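Copper-containing nitrite reductase (Thermus scotoductus, PDB 6HBE) probably reduces nitrite to nitric oxide with electrons from cytochrome c, working as a copper-containing homotrimer. Local coordinates at residues V35-Y40 and Y187-I192; I158-A163 and L211-H216; L264-H267 and T271-K274. One frame throughout, in Å; residues are numbered along the deposited sequence.

Contact 1. Residues V35-Y40 and Y187-I192; sequences VDQGVY and YVDEPI. With CA (calcium ion), chain O.
Asp189 OD2 is gripped by two donors at once, the side-chain amide of Gln37 and a calcium-bound water. Gln37 NE2 reaches Asp189 OD2 at 3.1 Å with an N-H···O angle of 159°. The carboxylate oxygen lies in the amide plane of Gln37, whereas the donor comes down on Asp189 from above, 52° out of the carboxylate plane. Water 3 donates to the same OD2 at 2.9 Å, and water 2 donates a hydrogen bond to Asp189 OD1 at 2.8 Å. Both waters are calcium ligands, which makes Asp189 a second-shell residue, linked to the metal through two of its waters and the amide of Gln37.

The first shell has seven oxygens, five of them from water. Asp36 OD1 and Gln37 OE1 supply the other two, each 2.4 Å from the calcium. Gln37 is bent at its second torsion (chi2 78°), and this places its amide with the oxygen on the ion and the nitrogen toward Asp189. Metal binding at OE1 would probably polarise the amide and sharpen NE2 as a donor. Both oxygens of Asp36 are held: its OD1 also accepts the backbone N of Gln37 through the anti lone pair, while its OD2 takes water 1 at 2.7 Å and the amide of Asn184. The carboxylates of Asp36 and Asp189 stay 5.5 Å apart, OD1 to OD2, a like-charge approach that the calcium is likely to offset.

A classic beta bulge sets Val35 and Asp36 together opposite Val39, and a type II turn from Asp36 to Val39 carries Gly38 at positive phi. The whole is a water-rich surface calcium site, seated on the bulged hairpin between strands 21-36 and 39-46 and tied to the end of helix 186-189.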
ATOM      1  N   VAL C  35      13.111  17.893  -9.213  1.00 24.57           N
ATOM      2  CA  VAL C  35      13.127  16.424  -9.072  1.00 23.15           C
ATOM      3  C   VAL C  35      13.215  15.646 -10.403  1.00 24.00           C
ATOM      4  O   VAL C  35      13.375  14.443 -10.395  1.00 21.55           O
ATOM      5  CB  VAL C  35      11.931  15.919  -8.242  1.00 23.30           C
ATOM      6  CG1 VAL C  35      12.026  16.434  -6.816  1.00 23.85           C
ATOM      7  CG2 VAL C  35      10.582  16.271  -8.873  1.00 23.55           C
ATOM      8  N   ASP C  36      12.999  16.322 -11.529  1.00 22.52           N
ATOM      9  CA  ASP C  36      13.183  15.736 -12.860  1.00 24.63           C
ATOM     10  C   ASP C  36      13.420  16.928 -13.804  1.00 26.03           C
ATOM     11  O   ASP C  36      13.259  18.085 -13.366  1.00 26.91           O
ATOM     12  CB  ASP C  36      11.929  14.940 -13.248  1.00 24.91           C
ATOM     13  CG  ASP C  36      12.217  13.745 -14.152  1.00 25.84           C
ATOM     14  OD1 ASP C  36      13.105  13.842 -15.048  1.00 24.90           O
ATOM     15  OD2 ASP C  36      11.507  12.719 -14.008  1.00 25.03           O
ATOM     16  N   GLN C  37      13.787  16.686 -15.068  1.00 24.64           N
ATOM     17  CA  GLN C  37      13.961  17.788 -16.011  1.00 25.43           C
ATOM     18  C   GLN C  37      12.642  18.525 -16.148  1.00 24.56           C
ATOM     19  O   GLN C  37      11.644  17.907 -16.476  1.00 26.21           O
ATOM     20  CB  GLN C  37      14.428  17.323 -17.412  1.00 25.99           C
ATOM     21  CG  GLN C  37      15.859  16.799 -17.498  1.00 24.68           C
ATOM     22  CD  GLN C  37      16.020  15.381 -16.989  1.00 24.85           C
ATOM     23  OE1 GLN C  37      15.047  14.638 -16.896  1.00 24.39           O
ATOM     24  NE2 GLN C  37      17.247  14.992 -16.646  1.00 26.05           N
ATOM     25  N   GLY C  38      12.634  19.839 -15.884  1.00 25.94           N
ATOM     26  CA  GLY C  38      11.414  20.685 -16.021  1.00 24.92           C
ATOM     27  C   GLY C  38      10.312  20.447 -14.957  1.00 23.61           C
ATOM     28  O   GLY C  38       9.196  20.937 -15.118  1.00 23.31           O
ATOM     29  N   VAL C  39      10.612  19.693 -13.900  1.00 21.77           N
ATOM     30  CA  VAL C  39       9.606  19.324 -12.862  1.00 22.90           C
ATOM     31  C   VAL C  39      10.092  19.770 -11.481  1.00 22.45           C
ATOM     32  O   VAL C  39      11.116  19.289 -10.984  1.00 22.11           O
ATOM     33  CB  VAL C  39       9.321  17.806 -12.843  1.00 24.27           C
ATOM     34  CG1 VAL C  39       8.290  17.454 -11.755  1.00 24.16           C
ATOM     35  CG2 VAL C  39       8.816  17.359 -14.211  1.00 24.52           C
ATOM     36  N   TYR C  40       9.364  20.718 -10.877  1.00 22.40           N
ATOM     37  CA  TYR C  40       9.739  21.331  -9.614  1.00 23.13           C
ATOM     38  C   TYR C  40       8.781  20.972  -8.496  1.00 23.41           C
ATOM     39  O   TYR C  40       7.594  20.918  -8.728  1.00 26.59           O
ATOM     40  CB  TYR C  40       9.805  22.860  -9.758  1.00 24.37           C
ATOM     41  CG  TYR C  40      10.843  23.257 -10.758  1.00 25.90           C
ATOM     42  CD1 TYR C  40      10.531  23.293 -12.116  1.00 28.08           C
ATOM     43  CD2 TYR C  40      12.146  23.548 -10.370  1.00 29.35           C
ATOM     44  CE1 TYR C  40      11.482  23.635 -13.063  1.00 29.59           C
ATOM     45  CE2 TYR C  40      13.112  23.894 -11.316  1.00 30.84           C
ATOM     46  CZ  TYR C  40      12.751  23.943 -12.663  1.00 30.68           C
ATOM     47  OH  TYR C  40      13.669  24.272 -13.638  1.00 37.29           O
ATOM     48  N   TYR C 187      20.786   8.436 -11.266  1.00 22.07           N
ATOM     49  CA  TYR C 187      21.946   7.626 -11.600  1.00 21.52           C
ATOM     50  C   TYR C 187      21.731   6.760 -12.859  1.00 20.97           C
ATOM     51  O   TYR C 187      22.550   5.902 -13.175  1.00 21.86           O
ATOM     52  CB  TYR C 187      22.416   6.811 -10.387  1.00 20.52           C
ATOM     53  CG  TYR C 187      22.660   7.669  -9.150  1.00 20.70           C
ATOM     54  CD1 TYR C 187      23.720   8.580  -9.101  1.00 19.87           C
ATOM     55  CD2 TYR C 187      21.823   7.579  -8.031  1.00 21.01           C
ATOM     56  CE1 TYR C 187      23.930   9.408  -7.991  1.00 20.19           C
ATOM     57  CE2 TYR C 187      22.014   8.399  -6.900  1.00 21.45           C
ATOM     58  CZ  TYR C 187      23.090   9.299  -6.864  1.00 21.87           C
ATOM     59  OH  TYR C 187      23.301  10.118  -5.755  1.00 21.13           O
ATOM     60  N   VAL C 188      20.639   7.008 -13.589  1.00 20.99           N
ATOM     61  CA  VAL C 188      20.580   6.675 -15.029  1.00 22.62           C
ATOM     62  C   VAL C 188      21.220   7.821 -15.823  1.00 23.20           C
ATOM     63  O   VAL C 188      22.085   7.578 -16.691  1.00 22.94           O
ATOM     64  CB  VAL C 188      19.137   6.384 -15.523  1.00 22.50           C
ATOM     65  CG1 VAL C 188      19.117   6.034 -17.001  1.00 22.66           C
ATOM     66  CG2 VAL C 188      18.531   5.224 -14.732  1.00 22.25           C
ATOM     67  N   ASP C 189      20.795   9.068 -15.535  1.00 23.52           N
ATOM     68  CA  ASP C 189      21.320  10.257 -16.210  1.00 23.44           C
ATOM     69  C   ASP C 189      22.831  10.407 -15.980  1.00 25.02           C
ATOM     70  O   ASP C 189      23.547  10.858 -16.886  1.00 26.95           O
ATOM     71  CB  ASP C 189      20.637  11.543 -15.726  1.00 23.95           C
ATOM     72  CG  ASP C 189      19.154  11.623 -16.106  1.00 25.60           C
ATOM     73  OD1 ASP C 189      18.701  10.930 -17.010  1.00 25.13           O
ATOM     74  OD2 ASP C 189      18.442  12.394 -15.460  1.00 26.06           O
ATOM     75  N   GLU C 190      23.296  10.051 -14.780  1.00 22.96           N
ATOM     76  CA  GLU C 190      24.708  10.098 -14.419  1.00 24.17           C
ATOM     77  C   GLU C 190      25.111   8.789 -13.737  1.00 22.38           C
ATOM     78  O   GLU C 190      25.130   8.700 -12.491  1.00 23.98           O
ATOM     79  CB  GLU C 190      25.014  11.302 -13.502  1.00 26.77           C
ATOM     80  CG  GLU C 190      24.779  12.677 -14.097  1.00 29.43           C
ATOM     81  CD  GLU C 190      25.067  13.815 -13.106  1.00 34.19           C
ATOM     82  OE1 GLU C 190      24.208  14.159 -12.254  1.00 34.18           O
ATOM     83  OE2 GLU C 190      26.176  14.394 -13.178  1.00 38.39           O
ATOM     84  N   PRO C 191      25.445   7.752 -14.538  1.00 22.31           N
ATOM     85  CA  PRO C 191      25.809   6.451 -13.938  1.00 21.71           C
ATOM     86  C   PRO C 191      27.046   6.491 -13.022  1.00 23.08           C
ATOM     87  O   PRO C 191      27.946   7.310 -13.234  1.00 25.18           O
ATOM     88  CB  PRO C 191      26.026   5.536 -15.157  1.00 22.55           C
ATOM     89  CG  PRO C 191      25.295   6.200 -16.284  1.00 22.39           C
ATOM     90  CD  PRO C 191      25.374   7.676 -16.013  1.00 21.69           C
ATOM     91  N   ILE C 192      27.051   5.659 -11.997  1.00 21.59           N
ATOM     92  CA  ILE C 192      28.134   5.615 -10.991  1.00 21.88           C
ATOM     93  C   ILE C 192      29.310   4.706 -11.460  1.00 22.46           C
ATOM     94  O   ILE C 192      29.118   3.499 -11.665  1.00 22.37           O
ATOM     95  CB  ILE C 192      27.591   5.141  -9.636  1.00 22.02           C
ATOM     96  CG1 ILE C 192      26.563   6.130  -9.073  1.00 22.19           C
ATOM     97  CG2 ILE C 192      28.726   4.907  -8.632  1.00 22.83           C
ATOM     98  CD1 ILE C 192      25.710   5.558  -7.945  1.00 23.12           C
TER
HETATM   99 CA    CA O 503      14.148  12.421 -16.747  1.00 22.37          CA
HETATM  100  O   HOH W   1      12.596  10.914 -15.723  1.00 27.79           O
HETATM  101  O   HOH W   2      16.315  12.014 -18.079  1.00 24.99           O
HETATM  102  O   HOH W   3      15.639  11.661 -15.261  1.00 21.74           O
HETATM  103  O   HOH W   4      13.959  10.338 -18.148  1.00 29.08           O
HETATM  104  O   HOH W   5      12.988  13.210 -18.350  1.00 31.31           O

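Contact 2. Residues I158-A163 and L211-H216; sequences IIQSEA and LTSTLH
Gln160 and Ser213 reach for each other across the space between two strands whose CA atoms here stand 8.2 Å apart, Gln160 to Ser213. The glutamine does most of the spanning: its CG lies opposite the backbone N (chi1 -175°) and the chain runs on extended, so that the amide arrives beside the hydroxyl. Ser213 OG donates to Gln160 OE1 at 2.7 Å, approaching 35° off the carbonyl plane. The other end of the amide is held too, since Gln160 NE2 donates to water 6 at 2.9 Å and that water donates in turn to Thr212 O. A leucine at Gln160 would probably leave the buried Ser213 hydroxyl without its acceptor and water 6 without one of its donors.

Glu162 meets Leu211 differently. Its bent chain crosses the leucine obliquely, and OE2 accepts Leu211 N at 2.9 Å (152°) on the syn side, with Leu211 CB resting 3.3 Å from the same OE2. Glu162 OE1 is taken up by Tyr164 OH and by the backbone N of Asn210. Gln160 bridges to strand 213-217 and Glu162 to the loop leading into it, so polar side chains link the two layers of a cupredoxin beta sandwich.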
ATOM      1  N   ILE C 158      22.877   6.002   0.047  1.00 19.83           N
ATOM      2  CA  ILE C 158      21.636   6.135  -0.737  1.00 20.28           C
ATOM      3  C   ILE C 158      20.386   6.294   0.165  1.00 19.53           C
ATOM      4  O   ILE C 158      20.139   5.441   1.013  1.00 19.54           O
ATOM      5  CB  ILE C 158      21.406   4.852  -1.599  1.00 21.52           C
ATOM      6  CG1 ILE C 158      22.594   4.560  -2.540  1.00 24.79           C
ATOM      7  CG2 ILE C 158      20.116   4.975  -2.422  1.00 21.58           C
ATOM      8  CD1 ILE C 158      22.638   5.458  -3.753  1.00 26.34           C
ATOM      9  N   ILE C 159      19.587   7.332  -0.074  1.00 18.71           N
ATOM     10  CA  ILE C 159      18.237   7.451   0.509  1.00 18.45           C
ATOM     11  C   ILE C 159      17.217   7.233  -0.583  1.00 17.93           C
ATOM     12  O   ILE C 159      17.370   7.792  -1.676  1.00 19.25           O
ATOM     13  CB  ILE C 159      18.005   8.826   1.179  1.00 18.90           C
ATOM     14  CG1 ILE C 159      18.674   8.831   2.562  1.00 19.89           C
ATOM     15  CG2 ILE C 159      16.526   9.166   1.297  1.00 20.18           C
ATOM     16  CD1 ILE C 159      18.750  10.193   3.245  1.00 21.58           C
ATOM     17  N   GLN C 160      16.210   6.414  -0.277  1.00 17.29           N
ATOM     18  CA  GLN C 160      14.982   6.339  -1.043  1.00 17.45           C
ATOM     19  C   GLN C 160      13.896   7.179  -0.397  1.00 17.65           C
ATOM     20  O   GLN C 160      13.662   7.037   0.794  1.00 16.76           O
ATOM     21  CB  GLN C 160      14.507   4.875  -1.185  1.00 17.29           C
ATOM     22  CG  GLN C 160      13.284   4.746  -2.097  1.00 17.80           C
ATOM     23  CD  GLN C 160      12.826   3.297  -2.288  1.00 18.06           C
ATOM     24  OE1 GLN C 160      13.632   2.383  -2.567  1.00 17.68           O
ATOM     25  NE2 GLN C 160      11.523   3.071  -2.104  1.00 17.70           N
ATOM     26  N   SER C 161      13.170   7.972  -1.186  1.00 17.39           N
ATOM     27  CA  SER C 161      12.109   8.835  -0.639  1.00 18.38           C
ATOM     28  C   SER C 161      11.034   9.105  -1.685  1.00 18.92           C
ATOM     29  O   SER C 161      11.271   8.953  -2.890  1.00 19.36           O
ATOM     30  CB  SER C 161      12.688  10.168  -0.115  1.00 20.17           C
ATOM     31  OG  SER C 161      13.171  10.999  -1.168  1.00 19.96           O
ATOM     32  N   GLU C 162       9.858   9.515  -1.200  1.00 18.64           N
ATOM     33  CA  GLU C 162       8.650   9.742  -2.002  1.00 18.21           C
ATOM     34  C   GLU C 162       8.310  11.221  -2.081  1.00 18.87           C
ATOM     35  O   GLU C 162       8.650  11.974  -1.177  1.00 22.41           O
ATOM     36  CB  GLU C 162       7.443   8.996  -1.356  1.00 18.58           C
ATOM     37  CG  GLU C 162       7.626   7.479  -1.220  1.00 19.21           C
ATOM     38  CD  GLU C 162       7.005   6.866   0.033  1.00 21.18           C
ATOM     39  OE1 GLU C 162       6.013   7.428   0.638  1.00 19.84           O
ATOM     40  OE2 GLU C 162       7.567   5.798   0.467  1.00 19.29           O
ATOM     41  N   ALA C 163       7.631  11.630  -3.164  1.00 18.46           N
ATOM     42  CA  ALA C 163       7.068  12.967  -3.287  1.00 20.68           C
ATOM     43  C   ALA C 163       5.579  12.856  -3.549  1.00 21.35           C
ATOM     44  O   ALA C 163       5.166  11.941  -4.257  1.00 20.03           O
ATOM     45  CB  ALA C 163       7.734  13.744  -4.415  1.00 21.80           C
ATOM     46  N   LEU C 211       5.904   3.910   1.863  1.00 17.82           N
ATOM     47  CA  LEU C 211       6.068   2.666   1.063  1.00 19.57           C
ATOM     48  C   LEU C 211       7.307   1.848   1.460  1.00 19.79           C
ATOM     49  O   LEU C 211       8.315   2.404   1.930  1.00 20.18           O
ATOM     50  CB  LEU C 211       6.084   2.971  -0.422  1.00 19.78           C
ATOM     51  CG  LEU C 211       4.902   3.811  -0.875  1.00 21.32           C
ATOM     52  CD1 LEU C 211       5.073   4.238  -2.293  1.00 23.15           C
ATOM     53  CD2 LEU C 211       3.544   3.111  -0.636  1.00 21.85           C
ATOM     54  N   THR C 212       7.198   0.535   1.287  1.00 18.21           N
ATOM     55  CA  THR C 212       8.298  -0.392   1.612  1.00 17.99           C
ATOM     56  C   THR C 212       9.171  -0.516   0.357  1.00 18.04           C
ATOM     57  O   THR C 212       8.693  -0.283  -0.768  1.00 17.59           O
ATOM     58  CB  THR C 212       7.670  -1.736   2.063  1.00 19.18           C
ATOM     59  OG1 THR C 212       6.985  -1.530   3.319  1.00 18.38           O
ATOM     60  CG2 THR C 212       8.695  -2.888   2.200  1.00 19.23           C
ATOM     61  N   SER C 213      10.437  -0.882   0.554  1.00 17.27           N
ATOM     62  CA  SER C 213      11.450  -1.045  -0.506  1.00 17.60           C
ATOM     63  C   SER C 213      12.057  -2.432  -0.429  1.00 17.85           C
ATOM     64  O   SER C 213      12.185  -2.990   0.666  1.00 19.30           O
ATOM     65  CB  SER C 213      12.552   0.006  -0.350  1.00 17.95           C
ATOM     66  OG  SER C 213      13.523  -0.053  -1.402  1.00 18.42           O
ATOM     67  N   THR C 214      12.442  -2.984  -1.579  1.00 17.82           N
ATOM     68  CA  THR C 214      13.237  -4.212  -1.654  1.00 17.63           C
ATOM     69  C   THR C 214      14.419  -3.912  -2.576  1.00 16.43           C
ATOM     70  O   THR C 214      14.330  -4.066  -3.801  1.00 17.54           O
ATOM     71  CB  THR C 214      12.433  -5.469  -2.122  1.00 17.72           C
ATOM     72  OG1 THR C 214      11.597  -5.143  -3.243  1.00 17.35           O
ATOM     73  CG2 THR C 214      11.530  -5.974  -0.977  1.00 18.44           C
ATOM     74  N   LEU C 215      15.535  -3.496  -1.981  1.00 17.37           N
ATOM     75  CA  LEU C 215      16.707  -3.051  -2.772  1.00 18.98           C
ATOM     76  C   LEU C 215      17.405  -4.232  -3.439  1.00 18.92           C
ATOM     77  O   LEU C 215      17.552  -5.275  -2.820  1.00 18.67           O
ATOM     78  CB  LEU C 215      17.716  -2.272  -1.932  1.00 19.85           C
ATOM     79  CG  LEU C 215      18.761  -1.458  -2.704  1.00 20.12           C
ATOM     80  CD1 LEU C 215      18.134  -0.293  -3.433  1.00 21.21           C
ATOM     81  CD2 LEU C 215      19.824  -0.922  -1.772  1.00 20.54           C
ATOM     82  N   HIS C 216      17.797  -4.051  -4.700  1.00 17.97           N
ATOM     83  CA  HIS C 216      18.302  -5.140  -5.557  1.00 19.51           C
ATOM     84  C   HIS C 216      19.388  -4.593  -6.508  1.00 18.67           C
ATOM     85  O   HIS C 216      19.300  -3.427  -6.916  1.00 19.64           O
ATOM     86  CB  HIS C 216      17.132  -5.756  -6.344  1.00 19.34           C
ATOM     87  CG  HIS C 216      17.539  -6.728  -7.419  1.00 20.48           C
ATOM     88  ND1 HIS C 216      17.998  -8.006  -7.150  1.00 21.54           N
ATOM     89  CD2 HIS C 216      17.509  -6.616  -8.770  1.00 21.65           C
ATOM     90  CE1 HIS C 216      18.252  -8.631  -8.288  1.00 22.05           C
ATOM     91  NE2 HIS C 216      17.962  -7.808  -9.290  1.00 22.31           N
TER
HETATM   92  O   HOH W   6      10.054   0.740  -3.086  1.00 18.69           O

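Contact 3. Residues L264-H267 and T271-K274; sequences LVTH and TAIK. With CU (copper (II) ion), chain E.
This is a short-range packing contact at the end of a strand: Val265 and Thr266, closing strand 260-266, lie against Thr271 and Ala272 of the short helix 269-272 that follows. No direct hydrogen bond joins the two segments. The methyl of Ala272 rests against two neighbouring partners of the strand, with Ala272 CB 3.7 Å from Val265 CG2 and 3.5 Å from Thr266 O. Beside it the two threonine side chains cross at about a right angle, and Thr266 CG2 touches Thr271 OG1 at 3.3 Å.

Water carries the polar part. Water 6 lies 2.9 Å from Thr266 OG1 and donates to Thr271 OG1 at 2.7 Å, bridging hydroxyls that do not bond each other. With its OG1 opposite the backbone N (chi1 170°), Thr266 turns this oxygen toward the water and also to the backbone N-H groups of Val268 and Thr214, while its methyl faces the helix. Thr271 OG1 is bonded in turn to Val268 O, which ties the turn together.

His267, the next residue after the strand, points away from the helix and binds copper through NE2 at 2.1 Å. Phe269 stacks on its ring. His80 and His114 of a neighbouring subunit and water 7 complete the coordination, an arrangement characteristic of the intersubunit type 2 copper site of trimeric nitrite reductases.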
ATOM      1  N   LEU C 264      20.894  -0.759 -10.054  1.00 19.73           N
ATOM      2  CA  LEU C 264      20.378  -0.660  -8.677  1.00 20.25           C
ATOM      3  C   LEU C 264      18.895  -0.284  -8.746  1.00 21.49           C
ATOM      4  O   LEU C 264      18.515   0.704  -9.415  1.00 19.60           O
ATOM      5  CB  LEU C 264      21.144   0.428  -7.921  1.00 22.78           C
ATOM      6  CG  LEU C 264      20.747   0.700  -6.476  1.00 25.09           C
ATOM      7  CD1 LEU C 264      21.217  -0.471  -5.606  1.00 25.15           C
ATOM      8  CD2 LEU C 264      21.319   2.031  -5.970  1.00 28.70           C
ATOM      9  N   VAL C 265      18.053  -1.038  -8.047  1.00 20.18           N
ATOM     10  CA  VAL C 265      16.600  -0.863  -8.201  1.00 22.12           C
ATOM     11  C   VAL C 265      15.887  -1.397  -6.953  1.00 20.58           C
ATOM     12  O   VAL C 265      16.427  -2.285  -6.211  1.00 20.03           O
ATOM     13  CB  VAL C 265      16.111  -1.545  -9.520  1.00 22.63           C
ATOM     14  CG1 VAL C 265      16.195  -3.057  -9.434  1.00 23.71           C
ATOM     15  CG2 VAL C 265      14.700  -1.093  -9.938  1.00 23.10           C
ATOM     16  N   THR C 266      14.697  -0.846  -6.708  1.00 19.20           N
ATOM     17  CA  THR C 266      13.747  -1.455  -5.769  1.00 18.11           C
ATOM     18  C   THR C 266      12.851  -2.418  -6.532  1.00 19.50           C
ATOM     19  O   THR C 266      12.250  -2.072  -7.570  1.00 18.85           O
ATOM     20  CB  THR C 266      12.860  -0.445  -4.962  1.00 17.48           C
ATOM     21  OG1 THR C 266      11.847  -1.182  -4.268  1.00 16.01           O
ATOM     22  CG2 THR C 266      12.176   0.597  -5.863  1.00 17.58           C
ATOM     23  N   HIS C 267      12.679  -3.620  -6.000  1.00 18.48           N
ATOM     24  CA  HIS C 267      11.837  -4.625  -6.679  1.00 17.85           C
ATOM     25  C   HIS C 267      10.312  -4.423  -6.430  1.00 17.56           C
ATOM     26  O   HIS C 267       9.508  -5.208  -6.898  1.00 17.48           O
ATOM     27  CB  HIS C 267      12.315  -6.060  -6.398  1.00 18.36           C
ATOM     28  CG  HIS C 267      12.648  -6.820  -7.654  1.00 18.86           C
ATOM     29  ND1 HIS C 267      11.691  -7.406  -8.445  1.00 18.34           N
ATOM     30  CD2 HIS C 267      13.836  -7.027  -8.284  1.00 19.74           C
ATOM     31  CE1 HIS C 267      12.274  -7.973  -9.490  1.00 19.83           C
ATOM     32  NE2 HIS C 267      13.573  -7.750  -9.419  1.00 19.73           N
ATOM     33  N   THR C 271       6.951   1.435  -7.701  1.00 18.58           N
ATOM     34  CA  THR C 271       7.789   2.557  -7.281  1.00 18.55           C
ATOM     35  C   THR C 271       9.090   2.710  -8.114  1.00 18.49           C
ATOM     36  O   THR C 271       9.547   3.836  -8.341  1.00 19.49           O
ATOM     37  CB  THR C 271       8.138   2.485  -5.796  1.00 19.20           C
ATOM     38  OG1 THR C 271       9.030   1.382  -5.510  1.00 19.32           O
ATOM     39  CG2 THR C 271       6.862   2.388  -4.954  1.00 19.56           C
ATOM     40  N   ALA C 272       9.677   1.598  -8.608  1.00 17.89           N
ATOM     41  CA  ALA C 272      10.836   1.693  -9.536  1.00 17.67           C
ATOM     42  C   ALA C 272      10.460   2.481 -10.785  1.00 17.29           C
ATOM     43  O   ALA C 272      11.233   3.291 -11.280  1.00 19.23           O
ATOM     44  CB  ALA C 272      11.311   0.315  -9.959  1.00 17.44           C
ATOM     45  N   ILE C 273       9.248   2.255 -11.243  1.00 17.73           N
ATOM     46  CA  ILE C 273       8.740   2.918 -12.465  1.00 17.95           C
ATOM     47  C   ILE C 273       8.556   4.438 -12.312  1.00 18.86           C
ATOM     48  O   ILE C 273       8.457   5.171 -13.334  1.00 18.18           O
ATOM     49  CB  ILE C 273       7.432   2.212 -12.931  1.00 19.69           C
ATOM     50  CG1 ILE C 273       7.152   2.411 -14.435  1.00 20.46           C
ATOM     51  CG2 ILE C 273       6.250   2.636 -12.098  1.00 19.06           C
ATOM     52  CD1 ILE C 273       6.157   1.429 -14.979  1.00 20.95           C
ATOM     53  N   LYS C 274       8.484   4.901 -11.068  1.00 17.63           N
ATOM     54  CA  LYS C 274       8.279   6.297 -10.677  1.00 18.78           C
ATOM     55  C   LYS C 274       9.577   7.079 -10.405  1.00 19.54           C
ATOM     56  O   LYS C 274       9.497   8.253 -10.008  1.00 19.89           O
ATOM     57  CB  LYS C 274       7.376   6.354  -9.407  1.00 19.56           C
ATOM     58  CG  LYS C 274       5.923   5.956  -9.639  1.00 19.70           C
ATOM     59  CD  LYS C 274       5.066   6.071  -8.394  1.00 20.01           C
ATOM     60  CE  LYS C 274       3.635   5.577  -8.608  1.00 20.97           C
ATOM     61  NZ  LYS C 274       2.827   5.554  -7.349  1.00 20.77           N
TER
HETATM   62 CU    CU E 501      14.854  -8.561 -10.817  1.00 22.07          CU
HETATM   63  O   HOH W   6      10.054   0.740  -3.086  1.00 18.69           O
HETATM   64  O   HOH W   7      16.481  -8.006 -11.801  1.00 28.92           O

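In the fold
Contact 1 lies at the surface, whereas contacts 2 and 3 are buried, and the chemistry follows: a calcium ion with five water ligands in the first, side-chain hydrogen bonds between sheets in the second, and methyl packing beside a copper ligand in the third. Contacts 2 and 3, with centres about 8 Å apart, hold neighbouring strands of one sheet, 213-217 and 260-266. Backbone bonds join these strands, Leu211 packs on Thr271, and both contacts share water 6. Contact 1 does not touch either of them, although its nearest atoms come within about 4 Å of contact 2. All three reach a second subunit, but contact 3 alone contributes a ligand to a copper shared with it.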